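Local coordinates for protein MymaA.19257.a.B3 (Mycobacterium marinum, PDB 6Q10) that is of unknown function but is a conserved secreted or membrane-linked protein whose soluble domain carries a LytR_C region, consistent with a role at the cell envelope, at residues 41-46 and 116-121; 50-53 and 57-60; 65-70 and 75-80; 85-90 and 108-113; 124-129 and 144-149. All coordinates share one frame; numbering follows the deposited sequence.

Interaction 1: 41-46 and 116-121; sequences GGQAAD and TDFTTL
Q43 and F118 carry this contact. Q43 sits in the first turn of helix 43-54. F118 lies in the irregular chain that follows strand 110-114.

The polar part is one hydrogen bond. Q43 NE2 donates to the backbone oxygen F118 O at 3.2 Å, with an N-H...O angle of 159°. The acceptor lies close to the amide plane of Q43. Seen from the carbonyl, the donor stands well above the plane of the C=O group and is not on a lone pair. T119 O is a further neighbour, 3.6 Å from Q43 NE2. The other end of the amide is held by S38, whose OG bonds to Q43 OE1.

Q43 NE2 also lies at the edge of the F118 ring, in its plane, 3.7 Å from F118 CD1. Q43 CG is anti to the backbone N (chi1 -167°), and the chain runs on extended, which carries the amide to the loop. F118 also packs on V47 of helix 43-54.

The carbonyl F118 O needs a donor, which supports placing NE2 on that side; the S38 hydroxyl would fit either way. A buried glutamine thus ties the helix start to a loop carbonyl without using any charge.

Interaction 2: 50-53 and 57-60; sequences ALKD and TQPT
Q58 meets K52 across the turn that ends helix 43-54. The chain enters this turn at T57, whose backbone pairs with that of L27.

At Q58 the contact is polar. K52 NZ donates to Q58 OE1 at 2.8 Å. The amine stands above the plane of the amide carbonyl, 44° out of it, and not on a lone pair. The two side chains cross obliquely. K52 is fully extended beyond CG, so its amine reaches far from the helix. Q58 is bent at chi2 (81°), which folds its amide back over the K52 chain; Q58 CD comes within 3.4 Å of K52 CD. The same bend lets Q58 NE2 donate to P59 O at 3.1 Å, in the carbonyl plane and on a lone pair. Q58 was deposited in two conformers, and these bonds belong to one of them. They are therefore probably partial. Both residues are exposed.

P59 turns the contact inward. Its CG and CD atoms meet the helix, with P59 CG 3.7 Å from L51 CB and 3.9 Å from L51 CD1. P59 CD sits over the helix backbone, 4.0 Å from K52 N. L51 and P59 are both buried and both also touch V34 of strand 32-36.

At T60 the chain joins the sheet, and its backbone bonds to V32 and V34. Strands 32-36 and 60-63 are parallel neighbours joined through helix 43-54. The contact therefore closes the second half of a beta-alpha-beta crossover.

Interaction 3: 65-70 and 75-80; sequences PVYADT and QGQIRF
Q77 OE1 is gripped twice by R79, two residues along the same strand, while the rest of the Q77 amide faces Y67. R79 NE and R79 NH2 each donate to Q77 OE1 at 2.9 Å. The grip is side-on, and the oxygen lies in the guanidinium plane. The NE bond runs nearly along the C=O axis; the NH2 donor is tilted 28° from the carbonyl plane.

This holds the amide so that Q77 NE2 points at the phenol. It donates to Y67 OH at 3.1 Å, with a bent N-H...O angle of 141°. Ring and amide planes are 75° apart.

R79 also touches the loop. R79 NH2 comes to the edge of the Y67 ring, in its plane, 3.3 Å from Y67 CD2. Because the nitrogen lies at the ring edge and not over a face, this is not a cation-pi stack. V66 CG2 lies 3.4 Å from R79 NH1. D64 forms a salt bridge with that same NH1 and accepts from the backbone N of V66 and of Y67.

Segment 65-70 is part of the loop between strand 60-63 and strand 76-80, which lies between strands 99-102 and 110-114. Q77 and R79 point to one face of the sheet. I78 points to the other, against helix 85-94.

Interaction 4: 85-90 and 108-113; sequences QATAAA and DSVDLV
T87 lays its methyl over one branch of V110, with T87 CG2 3.5 Å from V110 CG2. This is helix-on-sheet packing in an alpha/beta fold. Helix 85-94 is the connection of a beta-alpha-beta crossover between the parallel strands 76-80 and 99-102. Here it also reaches strand 110-114, the neighbour of 76-80 on the other side.

The two branched side chains slide past each other in opposite directions. T87 CG2 is anti to the backbone N (chi1 -67° for OG1), which turns the methyl to the strand. V110 CG2 also touches T87 CB at 3.6 Å. The second helix residue in the contact is A88. V110 CG2 approaches its backbone, 3.8 Å from A88 N, and V110 CG1 lies 4.2 Å from A88 CB. A small side chain at A88 suits this close approach: the CA atoms of A88 and V110 are 6.2 Å apart.

V110 and A88 both also touch I78, and T87 packs on V32, so three strands meet the helix here. The next strand residue, D111, points to the other face. There it forms salt bridges with R33 and R105.

At the end of the contact, apolar packing gives way to water. T87 OG1 and D108 O are too far apart to bond directly. One water spans them. It lies 2.7 Å from T87 OG1, and it donates to D108 O at 2.6 Å.

Interaction 5: 124-129 and 144-149; sequences NDDIDA and PTLIAK. With EDO (1,2-ethanediol), chain C.
D126 and K149 form a salt bridge between two helices. K149 NZ donates to D126 OD2 at 2.9 Å, on the syn lone pair, the side of the other carboxylate oxygen. The two side chains cross at about a right angle. K149 is extended along its whole length, which lets its amine reach over to the carboxylate.

The second oxygen has its own partners. A water donates to D126 OD1 at 2.7 Å and accepts from K149 NZ at 2.7 Å, so it bridges the pair. A 1,2-ethanediol molecule, probably from the crystallisation liquor, donates from O2 to D126 OD1 at 2.8 Å.

Beside the charged pair lies an apolar contact. L146 CD1 meets A129 CB at 3.7 Å. Its other branch, L146 CD2, is 3.7 Å from D126 OD1. L146 also packs on V130, and D126 on I150.

The helix start is fixed by N124, the N-cap. I127 N donates to N124 OD1 at 2.7 Å and 174°, almost straight. The axes of segments 125-129 and 144-149 approach to 9.5 Å with 133° between their directions, so the two segments cross at a steep angle, nearer antiparallel than parallel.

D126 stands in the first turn of its helix, where the helix end would probably favour a negative charge. With lysine, water and diol around it, the carboxylate is likely ionised, and the salt bridge stays hydrated at the surface.

Interactions 1 and 4 are buried, interactions 2 and 3 partly so, and interaction 5 lies at the surface. Interactions 1 and 2 share helix 43-54: L121 of the first packs on A50 and L51 of the second. L51 also meets L112 of interaction 4, so helices 43-54 and 85-94 cover the same face of the sheet. Interactions 3 and 4 hold neighbouring strands, joined by probable backbone bonds between Q77 and V113 and between R79 and D111. Chemistry follows place. Interaction 4 is mostly apolar, interactions 1 and 3 use buried amides, and interaction 5 uses a hydrated salt bridge between helices, about 18 Å from interaction 4 between centres.

Interaction 1: 41-46 and 116-121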
# COMPACT_ATOMS: atom_id res chain seq x y z
N GLY A 41 8.72 4.19 -17.07
CA GLY A 41 7.75 5.20 -17.47
C GLY A 41 6.33 4.67 -17.38
O GLY A 41 6.05 3.52 -17.73
N GLY A 42 5.44 5.52 -16.88
CA GLY A 42 4.04 5.19 -16.76
C GLY A 42 3.70 4.19 -15.68
O GLY A 42 2.51 3.86 -15.51
N GLN A 43 4.67 3.71 -14.90
CA GLN A 43 4.34 2.66 -13.94
C GLN A 43 3.42 3.14 -12.83
O GLN A 43 2.55 2.39 -12.38
CB GLN A 43 5.59 2.05 -13.33
CG GLN A 43 5.24 0.77 -12.60
CD GLN A 43 6.45 0.05 -12.10
OE1 GLN A 43 7.46 0.68 -11.76
NE2 GLN A 43 6.37 -1.27 -12.04
N ALA A 44 3.60 4.37 -12.34
CA ALA A 44 2.69 4.84 -11.30
C ALA A 44 1.27 4.94 -11.82
O ALA A 44 0.33 4.59 -11.10
CB ALA A 44 3.15 6.17 -10.70
N ALA A 45 1.08 5.41 -13.05
CA ALA A 45 -0.26 5.48 -13.61
C ALA A 45 -0.86 4.09 -13.77
O ALA A 45 -2.06 3.90 -13.53
CB ALA A 45 -0.23 6.22 -14.96
N ASP A 46 -0.05 3.12 -14.21
CA ASP A 46 -0.54 1.75 -14.37
C ASP A 46 -1.00 1.20 -13.03
O ASP A 46 -2.08 0.59 -12.94
CB ASP A 46 0.55 0.85 -14.95
CG ASP A 46 0.91 1.21 -16.36
OD1 ASP A 46 0.06 1.81 -17.05
OD2 ASP A 46 2.04 0.88 -16.78
N THR A 116 12.48 0.22 -8.01
CA THR A 116 12.94 -0.34 -9.28
C THR A 116 12.49 -1.77 -9.46
O THR A 116 12.34 -2.24 -10.60
CB THR A 116 14.46 -0.29 -9.38
OG1 THR A 116 15.03 -1.02 -8.28
CG2 THR A 116 14.95 1.14 -9.34
N ASP A 117 12.26 -2.48 -8.36
CA ASP A 117 11.95 -3.90 -8.40
C ASP A 117 10.46 -4.21 -8.45
O ASP A 117 10.09 -5.37 -8.63
CB ASP A 117 12.53 -4.58 -7.17
CG ASP A 117 14.03 -4.36 -7.03
OD1 ASP A 117 14.68 -3.87 -7.99
OD2 ASP A 117 14.56 -4.70 -5.96
N PHE A 118 9.61 -3.21 -8.24
CA PHE A 118 8.18 -3.45 -8.31
C PHE A 118 7.79 -3.95 -9.70
O PHE A 118 8.27 -3.44 -10.71
CB PHE A 118 7.41 -2.16 -8.01
CG PHE A 118 5.96 -2.39 -7.75
CD1 PHE A 118 5.05 -2.38 -8.80
CD2 PHE A 118 5.51 -2.63 -6.47
CE1 PHE A 118 3.71 -2.61 -8.56
CE2 PHE A 118 4.16 -2.86 -6.23
CZ PHE A 118 3.27 -2.85 -7.29
N THR A 119 6.91 -4.96 -9.74
CA THR A 119 6.35 -5.42 -11.01
C THR A 119 4.85 -5.19 -11.03
O THR A 119 4.38 -4.25 -11.68
CB THR A 119 6.71 -6.88 -11.29
OG1 THR A 119 6.37 -7.69 -10.16
CG2 THR A 119 8.20 -7.03 -11.62
N THR A 120 4.07 -5.99 -10.29
CA THR A 120 2.63 -5.89 -10.27
C THR A 120 2.12 -5.97 -8.83
O THR A 120 2.83 -6.39 -7.92
CB THR A 120 1.98 -7.03 -11.09
OG1 THR A 120 2.29 -8.28 -10.48
CG2 THR A 120 2.50 -7.04 -12.52
N LEU A 121 0.88 -5.52 -8.64
CA LEU A 121 0.21 -5.76 -7.36
C LEU A 121 0.08 -7.26 -7.11
O LEU A 121 -0.02 -8.07 -8.04
CB LEU A 121 -1.18 -5.12 -7.36
CG LEU A 121 -1.23 -3.60 -7.51
CD1 LEU A 121 -2.68 -3.21 -7.55
CD2 LEU A 121 -0.52 -2.97 -6.35

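Interaction 2: 50-53 and 57-60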
# COMPACT_ATOMS: atom_id res chain seq x y z
N ALA A 50 -4.64 0.04 -11.60
CA ALA A 50 -4.90 -1.31 -11.06
C ALA A 50 -5.55 -1.24 -9.69
O ALA A 50 -6.44 -2.05 -9.38
CB ALA A 50 -3.59 -2.10 -11.00
N LEU A 51 -5.12 -0.29 -8.85
CA LEU A 51 -5.75 -0.07 -7.55
C LEU A 51 -7.20 0.37 -7.71
O LEU A 51 -8.09 -0.11 -6.99
CB LEU A 51 -4.97 0.98 -6.76
CG LEU A 51 -3.60 0.54 -6.25
CD1 LEU A 51 -2.91 1.75 -5.69
CD2 LEU A 51 -3.75 -0.53 -5.13
N LYS A 52 -7.45 1.32 -8.61
CA LYS A 52 -8.84 1.72 -8.87
C LYS A 52 -9.69 0.52 -9.26
O LYS A 52 -10.82 0.36 -8.78
CB LYS A 52 -8.87 2.79 -9.97
CG LYS A 52 -10.25 3.42 -10.12
CD LYS A 52 -10.26 4.48 -11.20
CE LYS A 52 -11.65 5.08 -11.38
NZ LYS A 52 -11.55 6.38 -12.09
N ASP A 53 -9.15 -0.36 -10.11
CA ASP A 53 -9.92 -1.53 -10.55
C ASP A 53 -10.27 -2.46 -9.40
O ASP A 53 -11.30 -3.14 -9.46
CB ASP A 53 -9.14 -2.29 -11.62
CG ASP A 53 -9.04 -1.54 -12.92
OD1 ASP A 53 -9.83 -0.59 -13.10
OD2 ASP A 53 -8.20 -1.91 -13.76
N THR A 57 -10.55 4.10 -3.99
CA THR A 57 -10.87 5.41 -4.53
C THR A 57 -9.73 5.85 -5.44
O THR A 57 -8.56 5.67 -5.09
CB THR A 57 -11.07 6.40 -3.40
OG1 THR A 57 -12.12 5.91 -2.57
CG2 THR A 57 -11.45 7.76 -3.95
N GLN A 58 -10.08 6.38 -6.61
CA GLN A 58 -9.09 6.63 -7.66
C GLN A 58 -7.79 7.20 -7.10
O GLN A 58 -7.77 8.34 -6.63
CB GLN A 58 -9.65 7.58 -8.71
CG GLN A 58 -8.59 8.13 -9.66
CD GLN A 58 -8.23 7.16 -10.77
OE1 GLN A 58 -8.91 7.11 -11.80
NE2 GLN A 58 -7.15 6.41 -10.59
N PRO A 59 -6.70 6.45 -7.15
CA PRO A 59 -5.43 6.99 -6.66
C PRO A 59 -4.84 7.97 -7.65
O PRO A 59 -5.17 7.99 -8.83
CB PRO A 59 -4.54 5.75 -6.51
CG PRO A 59 -5.47 4.65 -6.39
CD PRO A 59 -6.62 4.99 -7.29
N THR A 60 -3.95 8.81 -7.13
CA THR A 60 -3.23 9.74 -7.99
C THR A 60 -1.93 9.07 -8.45
O THR A 60 -1.54 8.00 -7.96
CB THR A 60 -2.96 11.04 -7.24
OG1 THR A 60 -1.94 10.83 -6.26
CG2 THR A 60 -4.21 11.53 -6.54

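Interaction 3: 65-70 and 75-80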
# COMPACT_ATOMS: atom_id res chain seq x y z
N PRO A 65 9.23 12.73 -5.15
CA PRO A 65 10.28 13.75 -4.96
C PRO A 65 11.39 13.33 -4.02
O PRO A 65 12.48 13.94 -4.08
CB PRO A 65 9.50 14.96 -4.40
CG PRO A 65 8.28 14.41 -3.80
CD PRO A 65 7.97 13.07 -4.47
N VAL A 66 11.18 12.32 -3.17
CA VAL A 66 12.20 11.94 -2.20
C VAL A 66 13.37 11.26 -2.91
O VAL A 66 14.53 11.68 -2.79
CB VAL A 66 11.62 11.05 -1.10
CG1 VAL A 66 12.74 10.61 -0.14
CG2 VAL A 66 10.53 11.78 -0.34
N TYR A 67 13.07 10.23 -3.68
CA TYR A 67 14.07 9.52 -4.48
C TYR A 67 14.13 10.05 -5.91
O TYR A 67 14.17 9.30 -6.88
CB TYR A 67 13.79 8.02 -4.46
CG TYR A 67 13.99 7.39 -3.09
CD1 TYR A 67 15.23 6.84 -2.73
CD2 TYR A 67 12.98 7.38 -2.16
CE1 TYR A 67 15.42 6.28 -1.48
CE2 TYR A 67 13.15 6.81 -0.91
CZ TYR A 67 14.38 6.28 -0.56
OH TYR A 67 14.54 5.73 0.69
N ALA A 68 14.14 11.37 -6.05
CA ALA A 68 14.12 11.97 -7.38
C ALA A 68 15.45 11.79 -8.12
O ALA A 68 15.46 11.70 -9.35
CB ALA A 68 13.77 13.46 -7.27
N ASP A 69 16.57 11.76 -7.40
CA ASP A 69 17.87 11.74 -8.06
C ASP A 69 18.53 10.37 -8.07
O ASP A 69 19.46 10.15 -8.85
CB ASP A 69 18.80 12.75 -7.39
CG ASP A 69 18.36 14.16 -7.62
OD1 ASP A 69 18.14 14.51 -8.79
OD2 ASP A 69 18.21 14.92 -6.64
N THR A 70 18.08 9.47 -7.20
CA THR A 70 18.45 8.06 -7.20
C THR A 70 17.17 7.25 -7.13
O THR A 70 16.28 7.57 -6.34
CB THR A 70 19.33 7.72 -5.99
OG1 THR A 70 18.62 8.06 -4.79
CG2 THR A 70 20.65 8.47 -6.04
N GLN A 75 11.41 -3.18 -3.72
CA GLN A 75 10.04 -3.18 -4.22
C GLN A 75 9.39 -1.82 -4.08
O GLN A 75 8.65 -1.38 -4.97
CB GLN A 75 9.16 -4.19 -3.48
CG GLN A 75 9.55 -5.62 -3.71
CD GLN A 75 9.26 -6.12 -5.12
OE1 GLN A 75 8.13 -6.09 -5.59
NE2 GLN A 75 10.31 -6.62 -5.78
N GLY A 76 9.59 -1.16 -2.94
CA GLY A 76 9.02 0.17 -2.75
C GLY A 76 8.73 0.44 -1.30
O GLY A 76 9.21 -0.24 -0.41
N GLN A 77 7.93 1.49 -1.06
CA GLN A 77 7.63 1.94 0.29
C GLN A 77 6.16 2.30 0.38
O GLN A 77 5.55 2.65 -0.63
CB GLN A 77 8.44 3.20 0.69
CG GLN A 77 9.91 2.96 0.63
CD GLN A 77 10.71 4.22 0.85
OE1 GLN A 77 10.23 5.34 0.66
NE2 GLN A 77 11.97 4.03 1.26
N ILE A 78 5.60 2.20 1.58
CA ILE A 78 4.30 2.78 1.86
C ILE A 78 4.51 3.82 2.95
O ILE A 78 5.01 3.48 4.03
CB ILE A 78 3.27 1.73 2.28
CG1 ILE A 78 3.10 0.69 1.17
CG2 ILE A 78 1.91 2.39 2.58
CD1 ILE A 78 2.26 -0.53 1.60
N ARG A 79 4.20 5.08 2.65
CA ARG A 79 4.46 6.20 3.55
C ARG A 79 3.12 6.77 4.01
O ARG A 79 2.21 6.97 3.20
CB ARG A 79 5.28 7.28 2.87
CG ARG A 79 6.59 6.84 2.24
CD ARG A 79 7.20 8.02 1.50
NE ARG A 79 8.38 7.59 0.75
CZ ARG A 79 8.85 8.21 -0.32
NH1 ARG A 79 8.25 9.30 -0.78
NH2 ARG A 79 9.94 7.74 -0.94
N PHE A 80 3.00 7.02 5.31
CA PHE A 80 1.71 7.41 5.87
C PHE A 80 1.94 8.08 7.21
O PHE A 80 3.02 8.01 7.79
CB PHE A 80 0.80 6.18 6.06
CG PHE A 80 1.44 5.10 6.89
CD1 PHE A 80 1.18 4.99 8.24
CD2 PHE A 80 2.31 4.20 6.31
CE1 PHE A 80 1.78 4.01 9.00
CE2 PHE A 80 2.91 3.20 7.07
CZ PHE A 80 2.65 3.12 8.42

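Interaction 4: 85-90 and 108-113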
# COMPACT_ATOMS: atom_id res chain seq x y z
N GLN A 85 -3.10 5.00 8.86
CA GLN A 85 -2.53 3.67 9.02
C GLN A 85 -3.46 2.58 8.48
O GLN A 85 -2.97 1.57 7.95
CB GLN A 85 -2.14 3.40 10.48
CG GLN A 85 -3.26 3.25 11.47
CD GLN A 85 -2.74 2.90 12.86
OE1 GLN A 85 -1.55 3.05 13.14
NE2 GLN A 85 -3.62 2.41 13.72
N ALA A 86 -4.78 2.73 8.60
CA ALA A 86 -5.66 1.69 8.05
C ALA A 86 -5.61 1.67 6.53
O ALA A 86 -5.69 0.59 5.93
CB ALA A 86 -7.10 1.88 8.53
N THR A 87 -5.50 2.84 5.89
CA THR A 87 -5.29 2.83 4.45
C THR A 87 -3.98 2.16 4.09
O THR A 87 -3.93 1.36 3.15
CB THR A 87 -5.33 4.26 3.93
OG1 THR A 87 -6.66 4.76 4.10
CG2 THR A 87 -4.97 4.29 2.46
N ALA A 88 -2.93 2.46 4.83
CA ALA A 88 -1.65 1.82 4.54
C ALA A 88 -1.76 0.31 4.69
O ALA A 88 -1.16 -0.44 3.90
CB ALA A 88 -0.57 2.38 5.46
N ALA A 89 -2.54 -0.16 5.67
CA ALA A 89 -2.71 -1.60 5.85
C ALA A 89 -3.40 -2.21 4.64
O ALA A 89 -3.11 -3.35 4.25
CB ALA A 89 -3.51 -1.88 7.11
N ALA A 90 -4.38 -1.49 4.07
CA ALA A 90 -5.06 -1.96 2.87
C ALA A 90 -4.11 -2.02 1.68
O ALA A 90 -4.09 -3.01 0.94
CB ALA A 90 -6.27 -1.05 2.55
N ASP A 108 -4.71 11.88 6.29
CA ASP A 108 -4.91 10.45 6.15
C ASP A 108 -4.44 9.91 4.80
O ASP A 108 -4.77 8.78 4.44
CB ASP A 108 -6.39 10.10 6.39
CG ASP A 108 -7.32 10.81 5.45
OD1 ASP A 108 -6.87 11.60 4.60
OD2 ASP A 108 -8.54 10.60 5.57
N SER A 109 -3.68 10.70 4.05
CA SER A 109 -3.21 10.25 2.76
C SER A 109 -2.09 9.24 2.95
O SER A 109 -1.38 9.22 3.97
CB SER A 109 -2.69 11.42 1.93
OG SER A 109 -1.53 11.99 2.53
N VAL A 110 -1.93 8.39 1.94
CA VAL A 110 -0.90 7.36 1.94
C VAL A 110 -0.21 7.36 0.58
O VAL A 110 -0.87 7.41 -0.46
CB VAL A 110 -1.54 6.00 2.23
CG1 VAL A 110 -0.51 4.89 2.06
CG2 VAL A 110 -2.14 6.00 3.65
N ASP A 111 1.13 7.29 0.58
CA ASP A 111 1.90 7.19 -0.65
C ASP A 111 2.39 5.76 -0.83
O ASP A 111 3.09 5.24 0.03
CB ASP A 111 3.09 8.14 -0.63
CG ASP A 111 2.69 9.61 -0.43
OD1 ASP A 111 1.55 9.96 -0.78
OD2 ASP A 111 3.50 10.40 0.08
N LEU A 112 2.05 5.14 -1.97
CA LEU A 112 2.63 3.87 -2.41
C LEU A 112 3.75 4.24 -3.38
O LEU A 112 3.49 4.80 -4.45
CB LEU A 112 1.59 2.98 -3.09
CG LEU A 112 2.19 1.76 -3.77
CD1 LEU A 112 2.93 0.84 -2.77
CD2 LEU A 112 1.04 1.02 -4.47
N VAL A 113 5.00 4.01 -2.96
CA VAL A 113 6.17 4.43 -3.71
C VAL A 113 6.74 3.20 -4.41
O VAL A 113 7.13 2.23 -3.74
CB VAL A 113 7.22 5.06 -2.79
CG1 VAL A 113 8.36 5.67 -3.65
CG2 VAL A 113 6.55 6.14 -1.94
O HOH W 1 -6.72 7.33 3.41

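Interaction 5: 124-129 and 144-149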
# COMPACT_ATOMS: atom_id res chain seq x y z
N ASN A 124 -3.94 -13.24 -4.77
CA ASN A 124 -4.08 -14.67 -4.58
C ASN A 124 -5.42 -14.85 -3.88
O ASN A 124 -6.12 -13.87 -3.63
CB ASN A 124 -2.90 -15.28 -3.81
CG ASN A 124 -2.71 -14.67 -2.44
OD1 ASN A 124 -3.66 -14.40 -1.71
ND2 ASN A 124 -1.45 -14.42 -2.09
N ASP A 125 -5.79 -16.10 -3.60
CA ASP A 125 -7.10 -16.33 -2.99
C ASP A 125 -7.20 -15.66 -1.62
O ASP A 125 -8.26 -15.12 -1.27
CB ASP A 125 -7.38 -17.83 -2.89
CG ASP A 125 -7.74 -18.45 -4.23
OD1 ASP A 125 -7.95 -17.68 -5.21
OD2 ASP A 125 -7.85 -19.69 -4.29
N ASP A 126 -6.14 -15.68 -0.83
CA ASP A 126 -6.20 -15.06 0.49
C ASP A 126 -6.38 -13.54 0.38
O ASP A 126 -7.23 -12.95 1.07
CB ASP A 126 -4.94 -15.38 1.30
CG ASP A 126 -4.84 -16.85 1.70
OD1 ASP A 126 -5.85 -17.59 1.61
OD2 ASP A 126 -3.72 -17.26 2.08
N ILE A 127 -5.54 -12.88 -0.43
CA ILE A 127 -5.66 -11.44 -0.59
C ILE A 127 -7.04 -11.09 -1.12
O ILE A 127 -7.69 -10.16 -0.63
CB ILE A 127 -4.55 -10.92 -1.53
CG1 ILE A 127 -3.17 -11.05 -0.85
CG2 ILE A 127 -4.86 -9.52 -1.98
CD1 ILE A 127 -1.98 -10.92 -1.81
N ASP A 128 -7.52 -11.83 -2.12
CA ASP A 128 -8.82 -11.54 -2.70
C ASP A 128 -9.93 -11.68 -1.66
O ASP A 128 -10.87 -10.88 -1.65
CB ASP A 128 -9.08 -12.44 -3.89
CG ASP A 128 -8.19 -12.11 -5.08
OD1 ASP A 128 -7.29 -11.24 -4.95
OD2 ASP A 128 -8.37 -12.73 -6.15
N ALA A 129 -9.82 -12.68 -0.79
CA ALA A 129 -10.80 -12.84 0.29
C ALA A 129 -10.80 -11.63 1.20
O ALA A 129 -11.86 -11.09 1.55
CB ALA A 129 -10.52 -14.12 1.07
N PRO A 144 -8.80 -11.75 10.29
CA PRO A 144 -7.47 -11.48 10.85
C PRO A 144 -6.48 -12.61 10.65
O PRO A 144 -5.27 -12.34 10.58
CB PRO A 144 -7.76 -11.24 12.34
CG PRO A 144 -9.01 -12.00 12.58
CD PRO A 144 -9.83 -11.81 11.33
N THR A 145 -6.94 -13.86 10.59
CA THR A 145 -6.03 -14.97 10.33
C THR A 145 -5.43 -14.90 8.94
O THR A 145 -4.25 -15.21 8.74
CB THR A 145 -6.76 -16.31 10.49
OG1 THR A 145 -7.30 -16.42 11.81
CG2 THR A 145 -5.80 -17.47 10.24
N LEU A 146 -6.24 -14.57 7.93
CA LEU A 146 -5.70 -14.42 6.59
C LEU A 146 -4.76 -13.24 6.53
O LEU A 146 -3.73 -13.31 5.86
CB LEU A 146 -6.80 -14.23 5.55
CG LEU A 146 -7.73 -15.40 5.33
CD1 LEU A 146 -8.65 -15.01 4.19
CD2 LEU A 146 -6.98 -16.67 5.02
N ILE A 147 -5.12 -12.11 7.16
CA ILE A 147 -4.22 -10.96 7.13
C ILE A 147 -2.87 -11.34 7.72
O ILE A 147 -1.80 -11.03 7.15
CB ILE A 147 -4.85 -9.77 7.87
CG1 ILE A 147 -6.05 -9.28 7.07
CG2 ILE A 147 -3.81 -8.66 8.05
CD1 ILE A 147 -6.95 -8.28 7.82
N ALA A 148 -2.90 -11.99 8.88
CA ALA A 148 -1.66 -12.42 9.51
C ALA A 148 -0.89 -13.37 8.61
O ALA A 148 0.32 -13.22 8.46
CB ALA A 148 -1.96 -13.08 10.86
N LYS A 149 -1.59 -14.30 7.94
CA LYS A 149 -0.91 -15.27 7.08
C LYS A 149 -0.25 -14.60 5.89
O LYS A 149 0.87 -14.94 5.50
CB LYS A 149 -1.89 -16.36 6.62
CG LYS A 149 -1.26 -17.31 5.60
CD LYS A 149 -2.29 -18.26 5.00
CE LYS A 149 -1.71 -19.02 3.81
NZ LYS A 149 -2.76 -19.82 3.12
C1 EDO C . -9.25 -19.12 2.45
O1 EDO C . -9.18 -20.41 1.83
C2 EDO C . -9.35 -18.02 1.39
O2 EDO C . -8.29 -18.16 0.44
O HOH W 2 -5.45 -19.98 2.75